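Local coordinates for protein geranyltranstransferase (Thermotoga neapolitana, PDB 4WK5) that probably acts as a magnesium-dependent prenyltransferase that extends isoprenoid diphosphates in the manner of the FPP/GGPP synthase family, at residues V64-E69 / H278-F283; K180-K185 / V246-K251. All blocks are in the same frame, centred on the assembly; numbering follows the deposited sequence.

Interaction 1. Residues V64-E69 / H278-F283; sequences VLTVGE and HRTFDF
T66 and T280 meet at a helix-helix packing in the all-helical isoprenoid synthase fold, where helix 59-70 runs roughly antiparallel to the C-terminal helix 278-289. The axes of the two segments come within 8.0 Å at an angle of 146°. At the crossing, the hydroxyl oxygens T66 OG1 and T280 OG1 lie 3.2 Å apart. Their hydrogen bond is not settled, because L63 O, in the preceding turn of the helix, is a competing acceptor for the one T66 proton. The first torsion of T66 (chi1 72°) sets OG1 between the backbone N and the carbonyl carbon, within reach of both acceptors. T280 OG1 is itself hydrogen-bonded to D70, whose other carboxylate oxygen takes R279 N near the start of the C-terminal helix.

Methyl groups close the contact beside this polar pair: V67 CG2 packs on T280 CG2 at 3.8 Å, while the V67 side chain also rests on F194, P197 and F198 of helix 175-201. F283 approaches from the next turn, its CD2 4.2 Å from T66 OG1.

Nearer the surface, the E69 side chain runs across that of R279, and its carboxylate is stacked over one face of the guanidinium with the two planes 25° apart. E69 OE2 lies 3.2 Å from R279 NE but above the guanidinium, so the attraction is one of charge and not a hydrogen bond. OE1 of the same carboxylate forms a salt bridge with K24.

The chemistry is thus graded: two buried hydroxyls inside, with L63 O and D70 as further partners, and opposite charges at the margin. Since the stacked pair is held by charge and surface rather than by a directed bond, E69 probably keeps R279 near without fixing it rigidly, with K24 supplying a second positive partner.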
# COMPACT_ATOMS: atom_id res chain seq x y z
N VAL A 64 15.32 5.08 -13.60
CA VAL A 64 15.22 6.30 -12.80
C VAL A 64 16.60 6.97 -12.67
O VAL A 64 16.73 8.19 -12.87
CB VAL A 64 14.65 6.02 -11.40
CG1 VAL A 64 14.71 7.27 -10.54
CG2 VAL A 64 13.21 5.49 -11.53
N LEU A 65 17.63 6.18 -12.37
CA LEU A 65 18.97 6.75 -12.23
C LEU A 65 19.53 7.28 -13.54
O LEU A 65 20.20 8.32 -13.54
CB LEU A 65 19.93 5.71 -11.64
CG LEU A 65 19.64 5.29 -10.20
CD1 LEU A 65 20.79 4.44 -9.66
CD2 LEU A 65 19.42 6.50 -9.32
N THR A 66 19.28 6.60 -14.65
CA THR A 66 19.87 7.06 -15.91
C THR A 66 19.16 8.31 -16.42
O THR A 66 19.81 9.23 -16.90
CB THR A 66 19.87 5.97 -17.00
OG1 THR A 66 18.53 5.75 -17.48
CG2 THR A 66 20.48 4.66 -16.44
N VAL A 67 17.83 8.34 -16.31
CA VAL A 67 17.08 9.51 -16.75
C VAL A 67 17.46 10.71 -15.87
O VAL A 67 17.71 11.82 -16.37
CB VAL A 67 15.56 9.29 -16.68
CG1 VAL A 67 14.81 10.59 -16.92
CG2 VAL A 67 15.13 8.22 -17.70
N GLY A 68 17.51 10.48 -14.56
CA GLY A 68 17.90 11.53 -13.64
C GLY A 68 19.30 12.05 -13.89
O GLY A 68 19.54 13.26 -13.81
N GLU A 69 20.23 11.16 -14.19
CA GLU A 69 21.59 11.61 -14.46
C GLU A 69 21.63 12.41 -15.76
O GLU A 69 22.36 13.40 -15.87
CB GLU A 69 22.56 10.43 -14.53
CG GLU A 69 24.03 10.88 -14.55
CD GLU A 69 25.00 9.73 -14.64
OE1 GLU A 69 24.54 8.58 -14.79
OE2 GLU A 69 26.23 9.97 -14.56
N HIS A 278 21.29 10.78 -23.35
CA HIS A 278 22.32 9.85 -23.85
C HIS A 278 22.43 8.54 -23.10
O HIS A 278 22.48 7.47 -23.70
CB HIS A 278 23.71 10.51 -23.80
CG HIS A 278 23.83 11.75 -24.64
ND1 HIS A 278 24.37 12.92 -24.16
CD2 HIS A 278 23.49 11.99 -25.92
CE1 HIS A 278 24.36 13.83 -25.11
NE2 HIS A 278 23.83 13.29 -26.19
N ARG A 279 22.53 8.64 -21.78
CA ARG A 279 22.69 7.46 -20.94
C ARG A 279 21.47 6.58 -21.04
O ARG A 279 21.57 5.36 -21.09
CB ARG A 279 22.94 7.87 -19.49
CG ARG A 279 24.15 8.78 -19.34
CD ARG A 279 24.31 9.23 -17.90
NE ARG A 279 25.64 9.75 -17.65
CZ ARG A 279 26.00 11.01 -17.87
NH1 ARG A 279 25.12 11.87 -18.36
NH2 ARG A 279 27.24 11.41 -17.61
N THR A 280 20.30 7.21 -21.08
CA THR A 280 19.05 6.48 -21.13
C THR A 280 18.91 5.76 -22.48
O THR A 280 18.52 4.59 -22.54
CB THR A 280 17.86 7.41 -20.89
OG1 THR A 280 18.04 8.09 -19.63
CG2 THR A 280 16.57 6.62 -20.83
N PHE A 281 19.26 6.46 -23.55
CA PHE A 281 19.29 5.89 -24.88
C PHE A 281 20.20 4.66 -24.94
O PHE A 281 19.80 3.60 -25.42
CB PHE A 281 19.75 6.94 -25.89
CG PHE A 281 19.93 6.42 -27.28
CD1 PHE A 281 18.84 6.26 -28.11
CD2 PHE A 281 21.19 6.12 -27.76
CE1 PHE A 281 19.00 5.80 -29.40
CE2 PHE A 281 21.36 5.65 -29.05
CZ PHE A 281 20.27 5.49 -29.87
N ASP A 282 21.43 4.82 -24.47
CA ASP A 282 22.39 3.73 -24.48
C ASP A 282 21.89 2.54 -23.65
O ASP A 282 21.98 1.39 -24.09
CB ASP A 282 23.75 4.20 -23.96
CG ASP A 282 24.44 5.16 -24.91
OD1 ASP A 282 24.12 5.16 -26.12
OD2 ASP A 282 25.33 5.91 -24.44
N PHE A 283 21.36 2.83 -22.46
CA PHE A 283 20.82 1.81 -21.57
C PHE A 283 19.71 1.01 -22.27
O PHE A 283 19.75 -0.22 -22.32
CB PHE A 283 20.30 2.47 -20.28
CG PHE A 283 19.60 1.52 -19.32
CD1 PHE A 283 20.22 0.35 -18.90
CD2 PHE A 283 18.35 1.82 -18.84
CE1 PHE A 283 19.58 -0.50 -18.02
CE2 PHE A 283 17.71 0.97 -17.95
CZ PHE A 283 18.32 -0.19 -17.55

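Interaction 2. Residues K180-K185 / V246-K251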
# COMPACT_ATOMS: atom_id res chain seq x y z
N LYS A 180 -5.03 -1.62 -22.99
CA LYS A 180 -5.27 -0.77 -21.83
C LYS A 180 -4.72 -1.44 -20.56
O LYS A 180 -4.12 -0.80 -19.70
CB LYS A 180 -6.77 -0.50 -21.68
CG LYS A 180 -7.15 0.44 -20.55
CD LYS A 180 -6.62 1.85 -20.80
CE LYS A 180 -7.32 2.87 -19.89
NZ LYS A 180 -6.85 4.26 -20.13
N MET A 181 -4.94 -2.75 -20.47
CA MET A 181 -4.42 -3.52 -19.36
C MET A 181 -2.89 -3.47 -19.31
O MET A 181 -2.29 -3.35 -18.23
CB MET A 181 -4.93 -4.96 -19.44
CG MET A 181 -4.47 -5.86 -18.30
SD MET A 181 -2.92 -6.70 -18.70
CE MET A 181 -3.53 -7.82 -19.98
N TYR A 182 -2.24 -3.56 -20.47
CA TYR A 182 -0.77 -3.46 -20.52
C TYR A 182 -0.34 -2.08 -20.03
O TYR A 182 0.63 -1.94 -19.30
CB TYR A 182 -0.24 -3.69 -21.94
CG TYR A 182 -0.08 -5.15 -22.31
CD1 TYR A 182 -1.05 -6.09 -21.96
CD2 TYR A 182 1.02 -5.58 -23.04
CE1 TYR A 182 -0.90 -7.42 -22.30
CE2 TYR A 182 1.17 -6.90 -23.38
CZ TYR A 182 0.21 -7.82 -23.01
OH TYR A 182 0.36 -9.14 -23.36
N SER A 183 -1.06 -1.07 -20.49
CA SER A 183 -0.75 0.30 -20.13
C SER A 183 -0.83 0.51 -18.63
O SER A 183 0.03 1.17 -18.04
CB SER A 183 -1.71 1.26 -20.83
OG SER A 183 -1.56 2.57 -20.33
N PHE A 184 -1.85 -0.05 -18.00
CA PHE A 184 -2.03 0.09 -16.56
C PHE A 184 -1.07 -0.80 -15.77
O PHE A 184 -0.45 -0.37 -14.79
CB PHE A 184 -3.46 -0.25 -16.15
CG PHE A 184 -4.44 0.90 -16.30
CD1 PHE A 184 -4.21 1.92 -17.20
CD2 PHE A 184 -5.56 0.95 -15.50
CE1 PHE A 184 -5.12 2.97 -17.33
CE2 PHE A 184 -6.48 2.00 -15.62
CZ PHE A 184 -6.25 3.00 -16.53
N LYS A 185 -0.96 -2.06 -16.17
CA LYS A 185 -0.24 -3.05 -15.37
C LYS A 185 1.28 -2.89 -15.41
O LYS A 185 1.98 -3.19 -14.43
CB LYS A 185 -0.63 -4.46 -15.81
CG LYS A 185 0.07 -5.60 -15.09
CD LYS A 185 -0.08 -6.88 -15.92
CE LYS A 185 0.81 -8.00 -15.40
NZ LYS A 185 0.46 -8.38 -14.01
N VAL A 246 -4.78 -13.45 -20.90
CA VAL A 246 -4.95 -12.84 -22.21
C VAL A 246 -3.76 -11.94 -22.50
O VAL A 246 -3.44 -11.06 -21.70
CB VAL A 246 -6.25 -12.03 -22.32
CG1 VAL A 246 -6.45 -11.56 -23.75
CG2 VAL A 246 -7.44 -12.86 -21.85
N THR A 247 -3.10 -12.16 -23.63
CA THR A 247 -1.95 -11.35 -24.00
C THR A 247 -2.16 -10.70 -25.35
O THR A 247 -3.08 -11.07 -26.09
CB THR A 247 -0.66 -12.18 -24.04
OG1 THR A 247 -0.72 -13.09 -25.16
CG2 THR A 247 -0.48 -12.97 -22.76
N LEU A 248 -1.33 -9.71 -25.67
CA LEU A 248 -1.38 -9.08 -26.98
C LEU A 248 -0.90 -10.06 -28.04
O LEU A 248 -1.28 -9.95 -29.21
CB LEU A 248 -0.55 -7.80 -27.02
CG LEU A 248 -1.25 -6.60 -26.38
CD1 LEU A 248 -0.34 -5.37 -26.41
CD2 LEU A 248 -2.57 -6.31 -27.10
N VAL A 249 -0.06 -11.01 -27.64
CA VAL A 249 0.39 -12.03 -28.60
C VAL A 249 -0.79 -12.92 -28.98
O VAL A 249 -0.98 -13.25 -30.15
CB VAL A 249 1.55 -12.88 -28.03
CG1 VAL A 249 1.92 -14.00 -29.01
CG2 VAL A 249 2.77 -12.00 -27.80
N LYS A 250 -1.62 -13.28 -27.99
CA LYS A 250 -2.83 -14.04 -28.28
C LYS A 250 -3.81 -13.28 -29.18
O LYS A 250 -4.39 -13.86 -30.09
CB LYS A 250 -3.54 -14.42 -26.98
CG LYS A 250 -2.89 -15.55 -26.23
CD LYS A 250 -3.75 -16.00 -25.06
CE LYS A 250 -3.04 -17.02 -24.19
NZ LYS A 250 -3.89 -17.40 -23.03
N LYS A 251 -4.00 -11.99 -28.91
CA LYS A 251 -4.98 -11.20 -29.67
C LYS A 251 -4.50 -10.81 -31.07
O LYS A 251 -5.28 -10.78 -32.02
CB LYS A 251 -5.34 -9.92 -28.90
CG LYS A 251 -5.95 -10.15 -27.53
CD LYS A 251 -7.28 -10.87 -27.61
CE LYS A 251 -8.27 -10.16 -28.53
NZ LYS A 251 -9.62 -10.80 -28.48
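Y182 reaches across to the start of helix 248-274 and meets it through both its hydroxyl and one ring face. L248 N donates to Y182 OH at 2.9 Å with an N-H...O angle of 163°, although this oxygen sits too close to another atom of the model, so the bond is somewhat doubtful. The same hydroxyl sits 3.3 Å from T247 CB. Over the ring face, L248 CD1 makes a CH-pi contact 3.9 Å from the centroid of the Y182 ring and 24° off the normal, displaced toward CD2 and CE2. With CG anti to its carbonyl carbon (chi1 -83°), Y182 aims its ring at the neighbouring helix. M181 adds a fringe contact, its CE methyl 3.7 Å from V246 O.

The second shell fixes what Y182 touches. T247 is the N-cap, and its OG1 accepts from K250 N at 3.0 Å, while T247 O accepts from K251 N, an i to i+4 bond in the first turn. L248 also leans on V175 and V178 of the tyrosine's own helix. Replacing Y182 with a leucine would probably strip the flat surface from under L248 CD1 and take away the likely acceptor of L248 N in that turn.

Further out, the side chains of T247 and V249 touch D224, on helix 206-229, and Y182 packs on Q220 of that helix. D224 belongs to the DDLKD sequence, the second aspartate-rich motif of trans-prenyltransferases, which in relatives binds substrate diphosphate through magnesium. The arrangement is a side-chain-capped helix N-terminus, set beside that motif.

In the fold
Two helices tie the contacts together, although the two contacts do not touch each other: the centres of interactions 1 and 2 are 27 Å apart, and their nearest atoms about 14 Å. Helix 175-201 contributes segment 180-185 to interaction 2 and, further along, backs V67 of interaction 1. Helix 248-274 starts at interaction 2, and near its other end L272 meets T280, just before the chain turns into helix 278-289. Interaction 2 lies beside the second aspartate-rich motif and so probably near the diphosphate site; interaction 1, partly buried, joins helix 59-70 to helix 278-289. F184 of segment 180-185 also meets F40 of the second subunit, so helix 175-201 also reaches the subunit interface.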